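Local coordinates for protein putative amidohydrolase/peptidase (Burkholderia cenocepacia, PDB 4WJB) that probably hydrolyses carbon-nitrogen bonds other than peptide bonds, as a zinc-binding amidohydrolase of the peptidase M20 family, at residues P90-S95 / H197-L202; V155-Y160 / A377-T382; A222-R227 / D364-A369. All blocks are in the same frame, centred on the assembly; numbering follows the deposited sequence.

Interaction 1: P90-S95 / H197-L202; sequences PVMTGS and HAAYEL. With EDO (1,2-ethanediol), chain J; EDO (1,2-ethanediol), chain K.
Two groups grip the hydroxyl of Thr93: OG1 donates to the carbonyl O of Tyr200 at 2.7 Å and accepts from a water that also takes the N-H of Leu202. A chi1 of -172° sets OG1 opposite the Thr93 backbone N and beside its carbonyl carbon, on the side of the other strand's carbonyl. It meets the Tyr200 carbonyl from above the plane, 41° out of it, rather than on a lone pair. Ser95 OG forms a comparable bond with a side chain, donating to Glu201 OE1 at 2.8 Å from above the carboxylate plane, while a second water joins Ser95 OG to Leu202 O. The other oxygen, Glu201 OE2, receives the backbone N-H of Ala373, so both oxygens of this buried carboxylate have a donor. Glu201 CG, part of an extended chain, packs on Gly94 O at 3.2 Å.

Strands 91-95 and 198-202 run parallel, at 22°, neighbours in the sheet of the M20 catalytic domain, and the zinc ligands His96 and His203 follow just beyond them. Met92 carries the central ladder: its N bonds Ala198 O at 2.9 Å, and its O accepts from Tyr200 N at 2.9 Å. Val91, Thr93, Ala198 and Tyr200 face helices 345-357 and 403-421, whereas Met92 and Ala199 lie on the opposite face. Val91 CG1 comes to the edge of the Tyr200 ring, 4.3 Å from CD2, and Tyr200 OH bonds an ethanediol that probably came from the crystallisation liquor. At the start of the pairing, His197 N bonds Pro90 O at 2.8 Å, more bent than the ladder bonds. The His197 ring lies alongside Val91, with CG2 near its plane at the CD2 edge, while NE2 bonds Glu423.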
# COMPACT_ATOMS: atom_id res chain seq x y z
N PRO A 90 47.16 13.95 15.95
CA PRO A 90 47.24 12.53 15.64
C PRO A 90 46.59 12.16 14.32
O PRO A 90 45.73 12.88 13.80
CB PRO A 90 46.48 11.88 16.80
CG PRO A 90 45.44 12.90 17.14
CD PRO A 90 46.16 14.23 16.99
N VAL A 91 47.02 11.03 13.77
CA VAL A 91 46.24 10.34 12.75
C VAL A 91 45.37 9.33 13.48
O VAL A 91 45.86 8.58 14.33
CB VAL A 91 47.13 9.63 11.71
CG1 VAL A 91 46.27 8.80 10.76
CG2 VAL A 91 47.94 10.67 10.94
N MET A 92 44.08 9.33 13.18
CA MET A 92 43.12 8.48 13.89
C MET A 92 42.50 7.47 12.95
O MET A 92 42.24 7.76 11.79
CB MET A 92 42.03 9.34 14.56
CG MET A 92 40.96 8.53 15.31
SD MET A 92 39.86 9.53 16.35
CE MET A 92 39.18 10.68 15.13
N THR A 93 42.28 6.26 13.45
CA THR A 93 41.58 5.25 12.67
C THR A 93 40.78 4.36 13.61
O THR A 93 41.14 4.19 14.76
CB THR A 93 42.54 4.40 11.81
OG1 THR A 93 41.78 3.56 10.93
CG2 THR A 93 43.44 3.53 12.69
N GLY A 94 39.68 3.81 13.12
CA GLY A 94 38.88 2.94 13.95
C GLY A 94 37.43 2.96 13.53
O GLY A 94 37.08 3.50 12.47
N SER A 95 36.59 2.39 14.37
CA SER A 95 35.20 2.18 14.01
C SER A 95 34.43 1.85 15.28
O SER A 95 34.78 2.33 16.36
CB SER A 95 35.09 1.06 12.97
OG SER A 95 33.79 0.96 12.42
N HIS A 197 44.92 15.36 12.74
CA HIS A 197 45.61 15.55 11.47
C HIS A 197 44.83 14.93 10.31
O HIS A 197 44.62 15.56 9.28
CB HIS A 197 47.02 14.96 11.51
CG HIS A 197 47.78 15.11 10.23
ND1 HIS A 197 48.21 16.33 9.76
CD2 HIS A 197 48.14 14.19 9.30
CE1 HIS A 197 48.83 16.16 8.60
NE2 HIS A 197 48.80 14.87 8.30
N ALA A 198 44.40 13.69 10.50
CA ALA A 198 43.60 12.99 9.51
C ALA A 198 42.91 11.81 10.17
O ALA A 198 43.36 11.32 11.21
CB ALA A 198 44.46 12.51 8.34
N ALA A 199 41.81 11.36 9.57
CA ALA A 199 41.09 10.21 10.08
C ALA A 199 40.74 9.26 8.95
O ALA A 199 40.41 9.68 7.85
CB ALA A 199 39.83 10.65 10.81
N TYR A 200 40.83 7.97 9.23
CA TYR A 200 40.49 6.93 8.27
C TYR A 200 39.65 5.86 8.92
O TYR A 200 39.99 5.39 10.00
CB TYR A 200 41.75 6.30 7.68
CG TYR A 200 42.60 7.25 6.88
CD1 TYR A 200 42.31 7.52 5.55
CD2 TYR A 200 43.70 7.87 7.45
CE1 TYR A 200 43.09 8.39 4.81
CE2 TYR A 200 44.49 8.74 6.72
CZ TYR A 200 44.18 8.99 5.40
OH TYR A 200 44.96 9.86 4.68
N GLU A 201 38.56 5.45 8.27
CA GLU A 201 37.77 4.33 8.76
C GLU A 201 37.68 3.22 7.71
O GLU A 201 37.25 3.45 6.58
CB GLU A 201 36.35 4.77 9.18
CG GLU A 201 35.50 3.61 9.69
CD GLU A 201 34.22 4.05 10.38
OE1 GLU A 201 33.43 3.16 10.80
OE2 GLU A 201 33.99 5.26 10.51
N LEU A 202 38.10 2.03 8.10
CA LEU A 202 38.00 0.84 7.28
C LEU A 202 36.68 0.13 7.59
O LEU A 202 36.37 -0.08 8.75
CB LEU A 202 39.20 -0.07 7.55
CG LEU A 202 39.25 -1.47 6.95
CD1 LEU A 202 39.30 -1.41 5.43
CD2 LEU A 202 40.45 -2.23 7.50
C1 EDO J . 37.72 7.21 11.66
O1 EDO J . 38.30 7.32 12.96
C2 EDO J . 36.21 7.32 11.79
O2 EDO J . 35.73 6.26 12.63
C1 EDO K . 46.35 14.69 4.89
O1 EDO K . 45.45 15.78 5.11
C2 EDO K . 45.55 13.40 4.75
O2 EDO K . 46.37 12.29 5.13
O HOH W 1 39.63 1.65 10.74
O HOH W 2 34.52 -1.18 10.39

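Interaction 2: V155-Y160 / A377-T382; sequences VFSGVY and ARVAPT
Ser157 and Val379 bring the two backbones closest, 5.7 Å between their CA atoms, where helix 151-157 gives way to Gly158 at a positive phi of 86° and the facing segment 377-382 is largely loop. Val379 and Arg378 share the contact about equally. Val379 CG1 meets the carbonyl O of Ser157 at 3.5 Å, and its CG2, placed between the backbone N and the carbonyl carbon by a chi1 of -64°, reaches Ser157 OG at 3.9 Å and Phe156 CE1 at 4.0 Å. Ser157 OG sits in the plane of the Phe156 ring, at its edge, and has its polar partner in Ala153 O, one turn back; Phe156 itself packs edge-to-face with Trp138. The Arg378 chain is extended from CG to NE and crosses Val159 at about a right angle, and Val159 CG2 lies over one guanidinium face, 3.7 Å from NH1 and offset toward the rim. Tyr375 of helix 372-376 touches both Ser157 and Val159 nearby. The arrangement is a helix C-terminus closed by a Schellman motif and packed, by van der Waals contact of valine methyls with a ring, a guanidinium and a backbone carbonyl, against the loop that leads into strand 382-387.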
# COMPACT_ATOMS: atom_id res chain seq x y z
N VAL A 155 28.85 13.47 19.20
CA VAL A 155 29.31 14.38 20.25
C VAL A 155 30.75 14.81 19.97
O VAL A 155 31.10 15.98 20.13
CB VAL A 155 29.24 13.73 21.65
CG1 VAL A 155 29.73 14.71 22.71
CG2 VAL A 155 27.82 13.28 21.96
N PHE A 156 31.57 13.86 19.55
CA PHE A 156 32.97 14.14 19.21
C PHE A 156 33.07 15.21 18.13
O PHE A 156 33.99 16.02 18.11
CB PHE A 156 33.67 12.85 18.76
CG PHE A 156 35.16 13.00 18.51
CD1 PHE A 156 35.63 13.45 17.28
CD2 PHE A 156 36.08 12.67 19.49
CE1 PHE A 156 36.99 13.58 17.04
CE2 PHE A 156 37.44 12.80 19.26
CZ PHE A 156 37.90 13.25 18.04
N SER A 157 32.08 15.21 17.23
CA SER A 157 32.15 16.01 16.02
C SER A 157 31.24 17.23 16.03
O SER A 157 31.13 17.93 15.02
CB SER A 157 31.82 15.13 14.81
OG SER A 157 32.66 13.98 14.78
N GLY A 158 30.58 17.49 17.15
CA GLY A 158 29.75 18.68 17.28
C GLY A 158 28.32 18.50 16.78
O GLY A 158 27.56 19.46 16.75
N VAL A 159 27.96 17.29 16.39
CA VAL A 159 26.59 17.01 15.95
C VAL A 159 25.64 17.08 17.15
O VAL A 159 24.54 17.62 17.05
CB VAL A 159 26.47 15.63 15.28
CG1 VAL A 159 25.04 15.41 14.77
CG2 VAL A 159 27.47 15.51 14.15
N TYR A 160 26.08 16.54 18.28
CA TYR A 160 25.26 16.50 19.48
C TYR A 160 26.02 17.04 20.68
O TYR A 160 27.25 16.96 20.72
CB TYR A 160 24.79 15.07 19.78
CG TYR A 160 24.03 14.39 18.66
CD1 TYR A 160 22.78 14.85 18.26
CD2 TYR A 160 24.55 13.27 18.02
CE1 TYR A 160 22.08 14.23 17.24
CE2 TYR A 160 23.85 12.64 17.00
CZ TYR A 160 22.62 13.13 16.62
OH TYR A 160 21.92 12.50 15.61
N ALA A 377 34.27 13.62 9.77
CA ALA A 377 34.65 14.45 8.63
C ALA A 377 34.41 15.95 8.90
O ALA A 377 35.05 16.80 8.28
CB ALA A 377 33.89 14.01 7.38
N ARG A 378 33.53 16.26 9.84
CA ARG A 378 33.26 17.65 10.22
C ARG A 378 34.39 18.31 11.01
O ARG A 378 34.51 19.53 11.01
CB ARG A 378 31.98 17.75 11.05
CG ARG A 378 30.72 17.32 10.34
CD ARG A 378 29.49 17.67 11.17
NE ARG A 378 28.29 17.06 10.61
CZ ARG A 378 27.05 17.38 10.97
NH1 ARG A 378 26.85 18.32 11.89
NH2 ARG A 378 26.02 16.77 10.41
N VAL A 379 35.20 17.50 11.69
CA VAL A 379 36.21 18.06 12.58
C VAL A 379 37.63 17.59 12.27
O VAL A 379 38.56 17.87 13.02
CB VAL A 379 35.91 17.73 14.06
CG1 VAL A 379 34.60 18.37 14.50
CG2 VAL A 379 35.87 16.21 14.28
N ALA A 380 37.79 16.89 11.15
CA ALA A 380 39.09 16.37 10.74
C ALA A 380 39.07 15.98 9.28
O ALA A 380 38.03 15.55 8.78
CB ALA A 380 39.48 15.18 11.60
N PRO A 381 40.21 16.12 8.59
CA PRO A 381 40.29 15.57 7.23
C PRO A 381 40.08 14.06 7.32
O PRO A 381 40.85 13.38 7.99
CB PRO A 381 41.71 15.91 6.77
CG PRO A 381 42.17 17.02 7.71
CD PRO A 381 41.48 16.74 9.01
N THR A 382 39.03 13.56 6.67
CA THR A 382 38.64 12.17 6.87
C THR A 382 38.46 11.45 5.53
O THR A 382 38.07 12.06 4.53
CB THR A 382 37.33 12.09 7.70
OG1 THR A 382 37.50 12.82 8.92
CG2 THR A 382 36.96 10.65 8.03

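Interaction 3: A222-R227 / D364-A369; sequences AGQGQR and DIVSGA
Ala222 and Ser367 make the firm bond of this contact: Ser367 N donates to Ala222 O at 2.9 Å, nearly in line with the carbonyl. The same oxygen is approached by Val366 CG1 at 3.4 Å, and that methyl, anti to its backbone N at a chi1 of 175°, also presses on Gln224 CG at 3.6 Å. Gln224 and Val366 thus form the close-packed part. The glutamine chain runs extended past the end of the facing strand, crossing Val366 at a slant, and brings OE1 to 3.3 Å from Gly368 CA.

The next hydrogen bond, beyond the parallel pair Gly223 and Ser367, is weaker. Gln224 N reaches Ser367 O only at 3.3 Å, with an N-H...O angle of 142°, and the pairing with segment 364-369 ends there. On this side a water enters, donating to Gln224 OE1 at 2.7 Å and, weakly, to Gly368 O. The turn after the strand has its own fastening, since Ser367 OG donates to Ala369 O at 2.7 Å, in the carbonyl plane and on a lone pair.

The geometry matches the place where strand 217-234 leaves its parallel neighbour 362-367 and runs on into the M20 dimerisation domain, where Arg227 forms salt bridges to Asp305 and Asp309. Gln224 NE2 bonds the carbonyl O of Gly241 of the second subunit, and Ala369 packs on Thr242 of that subunit. The Gln224 amide therefore has two different partners: its oxygen a water that also reaches Gly368 O weakly, its nitrogen the other chain. These bonds suggest that the strand pairing rests mainly on Ser367 N to Ala222 O and fades beyond Gln224, whose amide, bonded at both oxygen and nitrogen, is probably held in one orientation between strand end and dimer partner.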
# COMPACT_ATOMS: atom_id res chain seq x y z
N ALA A 222 32.61 9.98 -0.78
CA ALA A 222 31.57 10.75 -0.10
C ALA A 222 30.54 9.85 0.55
O ALA A 222 30.40 8.69 0.19
CB ALA A 222 30.88 11.70 -1.09
N GLY A 223 29.81 10.41 1.51
CA GLY A 223 28.60 9.81 2.02
C GLY A 223 27.44 10.52 1.35
O GLY A 223 27.55 11.70 1.03
N GLN A 224 26.33 9.81 1.13
CA GLN A 224 25.20 10.36 0.37
C GLN A 224 24.43 11.47 1.09
O GLN A 224 24.23 11.42 2.31
CB GLN A 224 24.20 9.24 0.04
CG GLN A 224 24.66 8.28 -1.03
CD GLN A 224 23.86 7.00 -1.01
OE1 GLN A 224 23.21 6.68 -0.01
NE2 GLN A 224 23.90 6.25 -2.11
N GLY A 225 24.00 12.46 0.32
CA GLY A 225 23.00 13.40 0.80
C GLY A 225 21.65 12.73 0.68
O GLY A 225 21.50 11.76 -0.07
N GLN A 226 20.66 13.22 1.42
CA GLN A 226 19.32 12.64 1.41
C GLN A 226 18.23 13.70 1.44
O GLN A 226 18.36 14.71 2.14
CB GLN A 226 19.12 11.71 2.61
CG GLN A 226 20.12 10.57 2.73
CD GLN A 226 19.86 9.71 3.95
OE1 GLN A 226 18.72 9.39 4.27
NE2 GLN A 226 20.93 9.33 4.64
N ARG A 227 17.17 13.47 0.67
CA ARG A 227 15.94 14.25 0.78
C ARG A 227 14.75 13.30 0.87
O ARG A 227 14.55 12.47 -0.01
CB ARG A 227 15.77 15.19 -0.42
CG ARG A 227 17.01 15.97 -0.81
CD ARG A 227 16.98 17.41 -0.31
NE ARG A 227 18.23 18.10 -0.60
CZ ARG A 227 18.40 19.00 -1.56
NH1 ARG A 227 17.39 19.35 -2.34
NH2 ARG A 227 19.59 19.56 -1.74
N ASP A 364 36.37 3.99 -7.22
CA ASP A 364 35.69 4.99 -6.42
C ASP A 364 34.28 4.52 -6.07
O ASP A 364 33.61 3.87 -6.88
CB ASP A 364 35.64 6.34 -7.14
CG ASP A 364 36.98 7.05 -7.17
OD1 ASP A 364 38.01 6.42 -6.84
OD2 ASP A 364 37.00 8.24 -7.53
N ILE A 365 33.82 4.84 -4.87
CA ILE A 365 32.51 4.41 -4.44
C ILE A 365 31.93 5.40 -3.44
O ILE A 365 32.67 6.06 -2.71
CB ILE A 365 32.57 2.98 -3.83
CG1 ILE A 365 31.17 2.38 -3.66
CG2 ILE A 365 33.35 2.97 -2.52
CD1 ILE A 365 31.19 0.91 -3.27
N VAL A 366 30.61 5.54 -3.44
CA VAL A 366 29.93 6.41 -2.49
C VAL A 366 29.30 5.56 -1.39
O VAL A 366 28.63 4.57 -1.67
CB VAL A 366 28.86 7.27 -3.18
CG1 VAL A 366 28.06 8.08 -2.17
CG2 VAL A 366 29.50 8.19 -4.22
N SER A 367 29.51 5.94 -0.13
CA SER A 367 28.89 5.22 0.98
C SER A 367 27.37 5.41 1.00
O SER A 367 26.87 6.53 0.95
CB SER A 367 29.47 5.68 2.32
OG SER A 367 28.86 4.97 3.38
N GLY A 368 26.65 4.29 1.06
CA GLY A 368 25.20 4.32 1.04
C GLY A 368 24.60 4.20 2.43
O GLY A 368 23.38 4.16 2.60
N ALA A 369 25.47 4.15 3.44
CA ALA A 369 25.03 4.10 4.82
C ALA A 369 25.86 5.05 5.66
O ALA A 369 27.00 5.36 5.31
CB ALA A 369 25.12 2.68 5.36
O HOH W 3 22.69 7.04 2.61

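Interactions 1 and 3 are both buried and both pair parallel strands, but interaction 1 has a regular ladder with side-chain hydroxyls added, whereas interaction 3 frays where the strand turns toward the dimerisation domain and is the one that the second subunit reaches. Interaction 2, only partly buried, joins a helix end to a loop by van der Waals packing of methyls on a ring, a guanidinium and a carbonyl, without a hydrogen bond between its two segments. Interactions 1 and 2 touch directly: Ala199 N and Pro381 O lie 2.7 Å apart, a probable hydrogen bond that ties strand 198-204 to the segment entering its neighbour 382-387. Interaction 3 stands apart, its centre about 19 Å from that of interaction 1.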